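Long-range contacts in novel protein similar to vertebrate potassium voltage-gated channel, subfamily H (Eag-related) family (Danio rerio, PDB 3UKT), which probably forms the pore of a voltage-gated, delayed-rectifier potassium channel, of which this chain is the cytoplasmic C-linker and cyclic nucleotide-binding homology domain: residues A[135-140]-A[200-205]; A[75-80]-A[169-174]; A[11-16]-A[99-104]. All coordinates share one frame; numbering follows the deposited sequence.

The three contacts illustrate how a beta-roll domain of the cupin type holds the N-terminal helix, the loop before helix 88-95 and the C-terminal strand. Contact 1 lies at the surface, where strand 134-139 meets the short C-terminal strand 202-203 through side chains alone, with no hydrogen bond between the segments. Contact 2 is buried: one glutamine on strand 168-174 grips a 3-10 turn by both ends of its amide. Contact 3, partly buried, ties the start of helix 13-27 to strand 99-103 through one backbone bond, a serine hydroxyl and water. Contacts 2 and 3 use adjacent strands of one sheet and touch; contact 1 stands apart, its nearest atoms about 7 Å from contact 2.

Contact 1: A[135-140]-A[200-205]; sequences VLAILG and LTYNLR
The hydroxyl of Y202 is hydrogen-bonded to OD1 of N159, and L136 also meets this oxygen, its CD1 lying 3.5 Å from Y202 OH. The setting is the beta roll of a cyclic nucleotide-binding homology domain. In channels of the KCNH family a short C-terminal strand probably fills the place a cyclic nucleotide takes in related domains, and strand 202-203 is consistent with that intrinsic ligand.

The tyrosine reaches strand 134-139 because its CG stands anti to the backbone N (chi1 177°), which carries the phenol along that strand. A137 approaches the ring obliquely, with CB 4.5 Å from Y202 CD1, and L136 also comes at a slant. These two neighbours can both serve the ring because L136 and A137 face V129 together in a classic beta bulge, and both point toward the C-terminal strand.

At the other end of the contact, buried L139 slides past T201 in the opposite direction, and its CD2 comes within 3.7 Å of T201 CG2. The same methyl also lies 4.4 Å from Y202 CB. T201 thereby divides its branches: the methyl goes to the leucine, while OG1 is hydrogen-bonded to the backbone N of L144. With no polar bond across the segments, the fit rests on apolar surfaces and on polar ends held by third parties. Beyond the tyrosine the strand ends in an Asx turn, where R205 N donates to N203 OD1 at 2.9 Å from above the carbonyl plane.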
loop_
_atom_site.group_PDB
_atom_site.type_symbol
_atom_site.label_atom_id
_atom_site.label_comp_id
_atom_site.label_asym_id
_atom_site.label_seq_id
_atom_site.Cartn_x
_atom_site.Cartn_y
_atom_site.Cartn_z
ATOM N N VAL A 135 16.769 10.281 25.945
ATOM C CA VAL A 135 15.689 11.173 25.537
ATOM C C VAL A 135 16.184 12.494 24.962
ATOM O O VAL A 135 16.597 13.390 25.697
ATOM C CB VAL A 135 14.766 11.505 26.715
ATOM C CG1 VAL A 135 13.874 12.684 26.358
ATOM C CG2 VAL A 135 13.949 10.276 27.121
ATOM N N LEU A 136 16.119 12.622 23.644
ATOM C CA LEU A 136 16.493 13.862 22.990
ATOM C C LEU A 136 15.393 14.913 23.070
ATOM O O LEU A 136 15.669 16.108 22.977
ATOM C CB LEU A 136 16.820 13.604 21.523
ATOM C CG LEU A 136 17.743 12.417 21.246
ATOM C CD1 LEU A 136 18.087 12.345 19.761
ATOM C CD2 LEU A 136 19.007 12.501 22.097
ATOM N N ALA A 137 14.148 14.472 23.233
ATOM C CA ALA A 137 13.008 15.371 23.061
ATOM C C ALA A 137 11.676 14.775 23.480
ATOM O O ALA A 137 11.490 13.561 23.450
ATOM C CB ALA A 137 12.913 15.829 21.597
ATOM N N ILE A 138 10.750 15.659 23.843
ATOM C CA ILE A 138 9.377 15.300 24.126
ATOM C C ILE A 138 8.476 16.061 23.159
ATOM O O ILE A 138 8.564 17.282 23.047
ATOM C CB ILE A 138 8.983 15.703 25.546
ATOM C CG1 ILE A 138 9.932 15.070 26.563
ATOM C CG2 ILE A 138 7.542 15.317 25.829
ATOM C CD1 ILE A 138 9.652 13.621 26.848
ATOM N N LEU A 139 7.602 15.338 22.467
ATOM C CA LEU A 139 6.694 15.949 21.512
ATOM C C LEU A 139 5.259 15.923 22.026
ATOM O O LEU A 139 4.842 14.981 22.713
ATOM C CB LEU A 139 6.770 15.216 20.164
ATOM C CG LEU A 139 8.182 15.030 19.611
ATOM C CD1 LEU A 139 8.194 14.121 18.395
ATOM C CD2 LEU A 139 8.822 16.373 19.293
ATOM N N GLY A 140 4.501 16.959 21.695
ATOM C CA GLY A 140 3.083 16.971 22.005
ATOM C C GLY A 140 2.264 17.652 20.918
ATOM O O GLY A 140 2.770 17.970 19.822
ATOM N N LEU A 200 9.319 22.066 11.295
ATOM C CA LEU A 200 9.696 20.724 11.731
ATOM C C LEU A 200 10.087 20.744 13.211
ATOM O O LEU A 200 11.121 21.300 13.581
ATOM C CB LEU A 200 10.870 20.225 10.889
ATOM C CG LEU A 200 11.077 18.733 10.634
ATOM C CD1 LEU A 200 9.812 18.086 10.101
ATOM C CD2 LEU A 200 12.215 18.560 9.646
ATOM N N THR A 201 9.250 20.154 14.060
ATOM C CA THR A 201 9.538 20.143 15.481
ATOM C C THR A 201 10.775 19.315 15.774
ATOM O O THR A 201 11.555 19.644 16.663
ATOM C CB THR A 201 8.373 19.589 16.308
ATOM O OG1 THR A 201 7.159 20.283 15.969
ATOM C CG2 THR A 201 8.678 19.747 17.814
ATOM N N TYR A 202 10.954 18.234 15.026
ATOM C CA TYR A 202 12.167 17.414 15.164
ATOM C C TYR A 202 12.574 16.763 13.851
ATOM O O TYR A 202 11.733 16.246 13.105
ATOM C CB TYR A 202 12.014 16.338 16.250
ATOM C CG TYR A 202 13.218 15.428 16.365
ATOM C CD1 TYR A 202 14.196 15.655 17.331
ATOM C CD2 TYR A 202 13.382 14.344 15.503
ATOM C CE1 TYR A 202 15.304 14.827 17.434
ATOM C CE2 TYR A 202 14.480 13.509 15.603
ATOM C CZ TYR A 202 15.439 13.756 16.570
ATOM O OH TYR A 202 16.535 12.932 16.675
ATOM N N ASN A 203 13.873 16.777 13.586
ATOM C CA ASN A 203 14.383 16.302 12.303
ATOM C C ASN A 203 15.006 14.921 12.428
ATOM O O ASN A 203 15.960 14.730 13.174
ATOM C CB ASN A 203 15.388 17.295 11.709
ATOM C CG ASN A 203 15.702 16.999 10.251
ATOM O OD1 ASN A 203 15.414 15.913 9.757
ATOM N ND2 ASN A 203 16.292 17.966 9.559
ATOM N N LEU A 204 14.459 13.958 11.694
ATOM C CA LEU A 204 14.917 12.581 11.820
ATOM C C LEU A 204 16.041 12.249 10.866
ATOM O O LEU A 204 16.610 11.158 10.930
ATOM C CB LEU A 204 13.752 11.624 11.600
ATOM C CG LEU A 204 12.916 11.440 12.864
ATOM C CD1 LEU A 204 11.457 11.301 12.532
ATOM C CD2 LEU A 204 13.426 10.245 13.671
ATOM N N ARG A 205 16.361 13.186 9.980
ATOM C CA ARG A 205 17.374 12.932 8.965
ATOM C C ARG A 205 18.757 12.754 9.583
ATOM O O ARG A 205 19.362 13.713 10.070
ATOM C CB ARG A 205 17.412 14.030 7.901
ATOM C CG ARG A 205 18.312 13.674 6.717
ATOM C CD ARG A 205 18.099 14.593 5.522
ATOM N NE ARG A 205 18.462 15.967 5.835
ATOM C CZ ARG A 205 19.592 16.550 5.448
ATOM N NH1 ARG A 205 20.473 15.875 4.718
ATOM N NH2 ARG A 205 19.841 17.809 5.787
#

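Contact 2: A[75-80]-A[169-174]; sequences KELLQL and DLQYIS
E76 and Q171 cross at about a right angle, their carboxylate and amide planes 54° apart, so the two polar groups meet askew rather than stacked. Q171 belongs to strand 168-174 of the beta roll, and its partner is a 3-10 turn in the loop between helices 63-71 and 88-95. The glutamine chain runs extended beyond CG, far enough to bring its amide to the turn, where each end of the group finds its own partner. NE2 donates to E76 OE1 at 2.8 Å, with the acceptor close to the amide plane and the carboxylate met on its anti side. The carbonyl oxygen, Q171 OE1, receives the backbone N-H of L77 over 2.9 Å in a fairly straight bond of 162°.

E76 can offer its carboxylate because its chain folds back at chi2 (73°). L77, in contrast, points its side chain toward the strand. Its CB lies only 3.2 Å from Q171 OE1, and the L77 and I173 side chains run at a slant to each other, with L77 CD1 3.9 Å from I173 CG1. F121 of strand 118-122 is touched by the side chains of E76, L77 and Q171. K75, at the start of the turn, sends NZ to a hydrogen bond with H28 NE2 of the second subunit.

Two bonds from one amide fix its rotation, since exchanging OE1 and NE2 would set a carbonyl oxygen against the carboxylate and an N-H against an N-H. The buried glutamine thus reads both backbone and side chain of the turn, and its N-H probably helps stabilise the negative charge on E76.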
loop_
_atom_site.group_PDB
_atom_site.type_symbol
_atom_site.label_atom_id
_atom_site.label_comp_id
_atom_site.label_asym_id
_atom_site.label_seq_id
_atom_site.Cartn_x
_atom_site.Cartn_y
_atom_site.Cartn_z
ATOM N N LYS A 75 -8.303 19.011 8.195
ATOM C CA LYS A 75 -7.239 18.252 8.831
ATOM C C LYS A 75 -6.303 19.171 9.590
ATOM O O LYS A 75 -5.810 20.149 9.033
ATOM C CB LYS A 75 -6.464 17.473 7.766
ATOM C CG LYS A 75 -7.291 16.443 7.058
ATOM C CD LYS A 75 -7.795 15.440 8.074
ATOM C CE LYS A 75 -8.408 14.244 7.385
ATOM N NZ LYS A 75 -8.828 13.275 8.425
ATOM N N GLU A 76 -6.064 18.849 10.859
ATOM C CA GLU A 76 -5.162 19.635 11.709
ATOM C C GLU A 76 -3.752 19.790 11.101
ATOM O O GLU A 76 -3.181 20.878 11.099
ATOM C CB GLU A 76 -5.079 19.032 13.113
ATOM C CG GLU A 76 -6.335 19.215 13.988
ATOM C CD GLU A 76 -7.533 18.336 13.592
ATOM O OE1 GLU A 76 -7.409 17.409 12.742
ATOM O OE2 GLU A 76 -8.627 18.591 14.147
ATOM N N LEU A 77 -3.205 18.697 10.575
ATOM C CA LEU A 77 -1.919 18.747 9.889
ATOM C C LEU A 77 -1.874 19.963 8.964
ATOM O O LEU A 77 -0.894 20.697 8.949
ATOM C CB LEU A 77 -1.670 17.449 9.111
ATOM C CG LEU A 77 -0.252 17.162 8.583
ATOM C CD1 LEU A 77 -0.065 15.700 8.203
ATOM C CD2 LEU A 77 0.069 18.008 7.398
ATOM N N LEU A 78 -2.955 20.203 8.228
ATOM C CA LEU A 78 -2.920 21.227 7.184
ATOM C C LEU A 78 -3.138 22.636 7.697
ATOM O O LEU A 78 -3.159 23.581 6.902
ATOM C CB LEU A 78 -3.913 20.914 6.052
ATOM C CG LEU A 78 -3.538 19.666 5.256
ATOM C CD1 LEU A 78 -4.530 19.375 4.127
ATOM C CD2 LEU A 78 -2.137 19.819 4.703
ATOM N N GLN A 79 -3.298 22.779 9.013
ATOM C CA GLN A 79 -3.471 24.102 9.627
ATOM C C GLN A 79 -2.167 24.779 10.006
ATOM O O GLN A 79 -2.163 25.963 10.296
ATOM C CB GLN A 79 -4.402 24.038 10.836
ATOM C CG GLN A 79 -5.853 23.792 10.457
ATOM C CD GLN A 79 -6.728 23.404 11.645
ATOM O OE1 GLN A 79 -6.494 23.841 12.778
ATOM N NE2 GLN A 79 -7.738 22.572 11.389
ATOM N N LEU A 80 -1.063 24.039 10.007
ATOM C CA LEU A 80 0.253 24.622 10.297
ATOM C C LEU A 80 0.597 25.771 9.361
ATOM O O LEU A 80 0.162 25.778 8.203
ATOM C CB LEU A 80 1.351 23.563 10.164
ATOM C CG LEU A 80 1.227 22.408 11.152
ATOM C CD1 LEU A 80 2.147 21.267 10.775
ATOM C CD2 LEU A 80 1.495 22.901 12.592
ATOM N N ASP A 169 -2.920 10.394 19.154
ATOM C CA ASP A 169 -3.579 10.405 17.857
ATOM C C ASP A 169 -2.688 11.173 16.873
ATOM O O ASP A 169 -2.272 12.306 17.138
ATOM C CB ASP A 169 -4.971 11.021 17.955
ATOM C CG ASP A 169 -5.818 10.729 16.724
ATOM O OD1 ASP A 169 -5.589 9.692 16.043
ATOM O OD2 ASP A 169 -6.716 11.544 16.425
ATOM N N LEU A 170 -2.372 10.531 15.754
ATOM C CA LEU A 170 -1.428 11.079 14.787
ATOM C C LEU A 170 -2.089 11.200 13.448
ATOM O O LEU A 170 -2.960 10.382 13.104
ATOM C CB LEU A 170 -0.244 10.137 14.612
ATOM C CG LEU A 170 0.457 9.738 15.912
ATOM C CD1 LEU A 170 1.029 8.346 15.780
ATOM C CD2 LEU A 170 1.535 10.730 16.254
ATOM N N GLN A 171 -1.681 12.211 12.684
ATOM C CA GLN A 171 -2.011 12.269 11.267
ATOM C C GLN A 171 -0.728 12.137 10.502
ATOM O O GLN A 171 0.340 12.466 11.021
ATOM C CB GLN A 171 -2.669 13.604 10.911
ATOM C CG GLN A 171 -4.129 13.650 11.235
ATOM C CD GLN A 171 -4.684 15.054 11.169
ATOM O OE1 GLN A 171 -4.073 15.963 10.581
ATOM N NE2 GLN A 171 -5.835 15.255 11.806
ATOM N N TYR A 172 -0.812 11.666 9.269
ATOM C CA TYR A 172 0.383 11.602 8.451
ATOM C C TYR A 172 0.084 11.604 6.959
ATOM O O TYR A 172 -1.059 11.402 6.531
ATOM C CB TYR A 172 1.200 10.379 8.821
ATOM C CG TYR A 172 0.540 9.045 8.492
ATOM C CD1 TYR A 172 0.690 8.445 7.229
ATOM C CD2 TYR A 172 -0.191 8.364 9.461
ATOM C CE1 TYR A 172 0.087 7.218 6.949
ATOM C CE2 TYR A 172 -0.803 7.157 9.193
ATOM C CZ TYR A 172 -0.656 6.575 7.962
ATOM O OH TYR A 172 -1.288 5.357 7.761
ATOM N N ILE A 173 1.129 11.826 6.177
ATOM C CA ILE A 173 1.074 11.731 4.712
ATOM C C ILE A 173 2.320 10.982 4.301
ATOM O O ILE A 173 3.421 11.328 4.724
ATOM C CB ILE A 173 1.182 13.136 4.069
ATOM C CG1 ILE A 173 0.185 14.098 4.710
ATOM C CG2 ILE A 173 1.011 13.061 2.569
ATOM C CD1 ILE A 173 -0.221 15.285 3.800
ATOM N N SER A 174 2.177 9.932 3.506
ATOM C CA SER A 174 3.365 9.195 3.093
ATOM C C SER A 174 4.206 10.122 2.252
ATOM O O SER A 174 3.668 11.017 1.599
ATOM C CB SER A 174 2.980 7.973 2.272
ATOM O OG SER A 174 2.311 8.371 1.102
#

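Contact 3: A[11-16]-A[99-104]; sequences RSLYHT and KTSFCA
R11 crosses the ring of F102 at a slant. CB sits over one face of the phenyl, 3.9 Å from the centroid of the F102 ring and 19° off its normal, a CH-pi contact. CG moves on toward F102 CE1. A bend at chi2 (-81°) keeps the chain close to the ring, so that CD settles 3.6 Å from F102 CZ. NE passes the same corner, and NH1 ends 3.8 Å from F102 CZ, with the guanidinium plane inclined 30° to the ring.

The backbones meet next to this pair. The carbonyl oxygen of R11 accepts from F102 N at 2.9 Å, takes a second hydrogen bond from a water that also binds T100 OG1, and has S101 CA nearby in a CA-H...O contact. Three groups therefore surround one oxygen just before the helix begins.

S101 makes the next link. With OG set anti to its backbone N, S101 OG accepts from L13 N at 3.0 Å in a nearly straight bond and donates in turn to F102 O, 3.1 Å from S101 OG. One hydroxyl thus bridges an N-H of the first helical turn and a strand carbonyl, which it meets from above the carbonyl plane. L13 also lays its branch on the serine, with CD1 3.9 Å from S101 CB. S12 is the N-cap: its OG accepts from H15 N. A second water joins Y14 N to F102 O.

Together these bonds dock the start of helix 13-27 against strand 99-103, an outermost strand within the chain's mixed sheet. Strand 168-174 pairs with the strand's inner edge, while W46, following helix 32-45, packs against both L13 and Y14.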
loop_
_atom_site.group_PDB
_atom_site.type_symbol
_atom_site.label_atom_id
_atom_site.label_comp_id
_atom_site.label_asym_id
_atom_site.label_seq_id
_atom_site.Cartn_x
_atom_site.Cartn_y
_atom_site.Cartn_z
ATOM N N ARG A 11 -9.348 2.811 13.745
ATOM C CA ARG A 11 -8.526 3.846 14.416
ATOM C C ARG A 11 -7.029 3.591 14.612
ATOM O O ARG A 11 -6.226 4.522 14.597
ATOM C CB ARG A 11 -9.106 4.171 15.788
ATOM C CG ARG A 11 -10.519 4.647 15.766
ATOM C CD ARG A 11 -10.579 6.109 15.417
ATOM N NE ARG A 11 -11.926 6.620 15.606
ATOM C CZ ARG A 11 -12.236 7.907 15.620
ATOM N NH1 ARG A 11 -11.287 8.815 15.451
ATOM N NH2 ARG A 11 -13.494 8.281 15.805
ATOM N N SER A 12 -6.664 2.340 14.850
ATOM C CA SER A 12 -5.293 2.023 15.194
ATOM C C SER A 12 -4.662 1.119 14.140
ATOM O O SER A 12 -5.149 0.023 13.888
ATOM C CB SER A 12 -5.254 1.358 16.564
ATOM O OG SER A 12 -4.093 0.556 16.700
ATOM N N LEU A 13 -3.578 1.573 13.521
ATOM C CA LEU A 13 -2.857 0.723 12.571
ATOM C C LEU A 13 -2.430 -0.577 13.213
ATOM O O LEU A 13 -2.507 -1.637 12.592
ATOM C CB LEU A 13 -1.612 1.425 12.039
ATOM C CG LEU A 13 -1.773 2.305 10.807
ATOM C CD1 LEU A 13 -0.586 3.255 10.701
ATOM C CD2 LEU A 13 -1.921 1.439 9.553
ATOM N N TYR A 14 -1.955 -0.492 14.456
ATOM C CA TYR A 14 -1.471 -1.671 15.140
ATOM C C TYR A 14 -2.548 -2.747 15.197
ATOM O O TYR A 14 -2.297 -3.905 14.909
ATOM C CB TYR A 14 -0.962 -1.310 16.534
ATOM C CG TYR A 14 -0.629 -2.508 17.391
ATOM C CD1 TYR A 14 0.522 -3.267 17.158
ATOM C CD2 TYR A 14 -1.459 -2.876 18.443
ATOM C CE1 TYR A 14 0.832 -4.368 17.949
ATOM C CE2 TYR A 14 -1.162 -3.978 19.240
ATOM C CZ TYR A 14 -0.018 -4.721 18.991
ATOM O OH TYR A 14 0.262 -5.814 19.792
ATOM N N HIS A 15 -3.763 -2.380 15.544
ATOM C CA HIS A 15 -4.797 -3.398 15.647
ATOM C C HIS A 15 -5.262 -3.863 14.273
ATOM O O HIS A 15 -5.522 -5.042 14.073
ATOM C CB HIS A 15 -5.950 -2.925 16.550
ATOM C CG HIS A 15 -5.508 -2.671 17.957
ATOM N ND1 HIS A 15 -5.545 -3.648 18.932
ATOM C CD2 HIS A 15 -4.936 -1.588 18.530
ATOM C CE1 HIS A 15 -5.053 -3.158 20.057
ATOM N NE2 HIS A 15 -4.674 -1.914 19.844
ATOM N N THR A 16 -5.338 -2.943 13.323
ATOM C CA THR A 16 -5.666 -3.297 11.943
ATOM C C THR A 16 -4.650 -4.264 11.346
ATOM O O THR A 16 -5.009 -5.300 10.786
ATOM C CB THR A 16 -5.789 -2.048 11.046
ATOM O OG1 THR A 16 -6.814 -1.190 11.568
ATOM C CG2 THR A 16 -6.168 -2.452 9.609
ATOM N N LYS A 99 -3.716 10.338 6.339
ATOM C CA LYS A 99 -4.238 9.240 7.142
ATOM C C LYS A 99 -4.121 9.558 8.639
ATOM O O LYS A 99 -3.479 10.550 9.040
ATOM C CB LYS A 99 -3.417 7.977 6.872
ATOM C CG LYS A 99 -3.269 7.576 5.423
ATOM C CD LYS A 99 -4.579 7.121 4.864
ATOM C CE LYS A 99 -4.369 6.491 3.499
ATOM N NZ LYS A 99 -5.695 5.949 3.054
ATOM N N THR A 100 -4.690 8.678 9.466
ATOM C CA THR A 100 -4.560 8.779 10.927
ATOM C C THR A 100 -4.262 7.417 11.607
ATOM O O THR A 100 -4.551 6.360 11.054
ATOM C CB THR A 100 -5.854 9.346 11.557
ATOM O OG1 THR A 100 -6.920 8.439 11.286
ATOM C CG2 THR A 100 -6.223 10.688 10.950
ATOM N N SER A 101 -3.688 7.464 12.808
ATOM C CA SER A 101 -3.583 6.294 13.670
ATOM C C SER A 101 -3.495 6.719 15.136
ATOM O O SER A 101 -2.890 7.752 15.454
ATOM C CB SER A 101 -2.341 5.472 13.319
ATOM O OG SER A 101 -2.330 4.237 14.028
ATOM N N PHE A 102 -4.106 5.922 16.012
ATOM C CA PHE A 102 -3.911 6.041 17.445
ATOM C C PHE A 102 -2.649 5.286 17.797
ATOM O O PHE A 102 -2.307 4.320 17.137
ATOM C CB PHE A 102 -5.069 5.414 18.226
ATOM C CG PHE A 102 -6.342 6.199 18.166
ATOM C CD1 PHE A 102 -7.475 5.746 18.819
ATOM C CD2 PHE A 102 -6.414 7.393 17.462
ATOM C CE1 PHE A 102 -8.663 6.469 18.769
ATOM C CE2 PHE A 102 -7.592 8.125 17.415
ATOM C CZ PHE A 102 -8.721 7.661 18.066
ATOM N N CYS A 103 -1.968 5.741 18.841
ATOM C CA CYS A 103 -0.821 5.054 19.397
ATOM C C CYS A 103 -1.004 4.897 20.880
ATOM O O CYS A 103 -1.463 5.806 21.559
ATOM C CB CYS A 103 0.444 5.860 19.178
ATOM S SG CYS A 103 1.079 5.650 17.563
ATOM N N ALA A 104 -0.615 3.736 21.375
ATOM C CA ALA A 104 -0.758 3.395 22.780
ATOM C C ALA A 104 0.588 3.675 23.433
ATOM O O ALA A 104 1.619 3.678 22.743
ATOM C CB ALA A 104 -1.133 1.922 22.902
HETATM O O HOH W 1 -6.958 7.173 14.010
HETATM O O HOH W 2 -1.110 1.939 15.974
#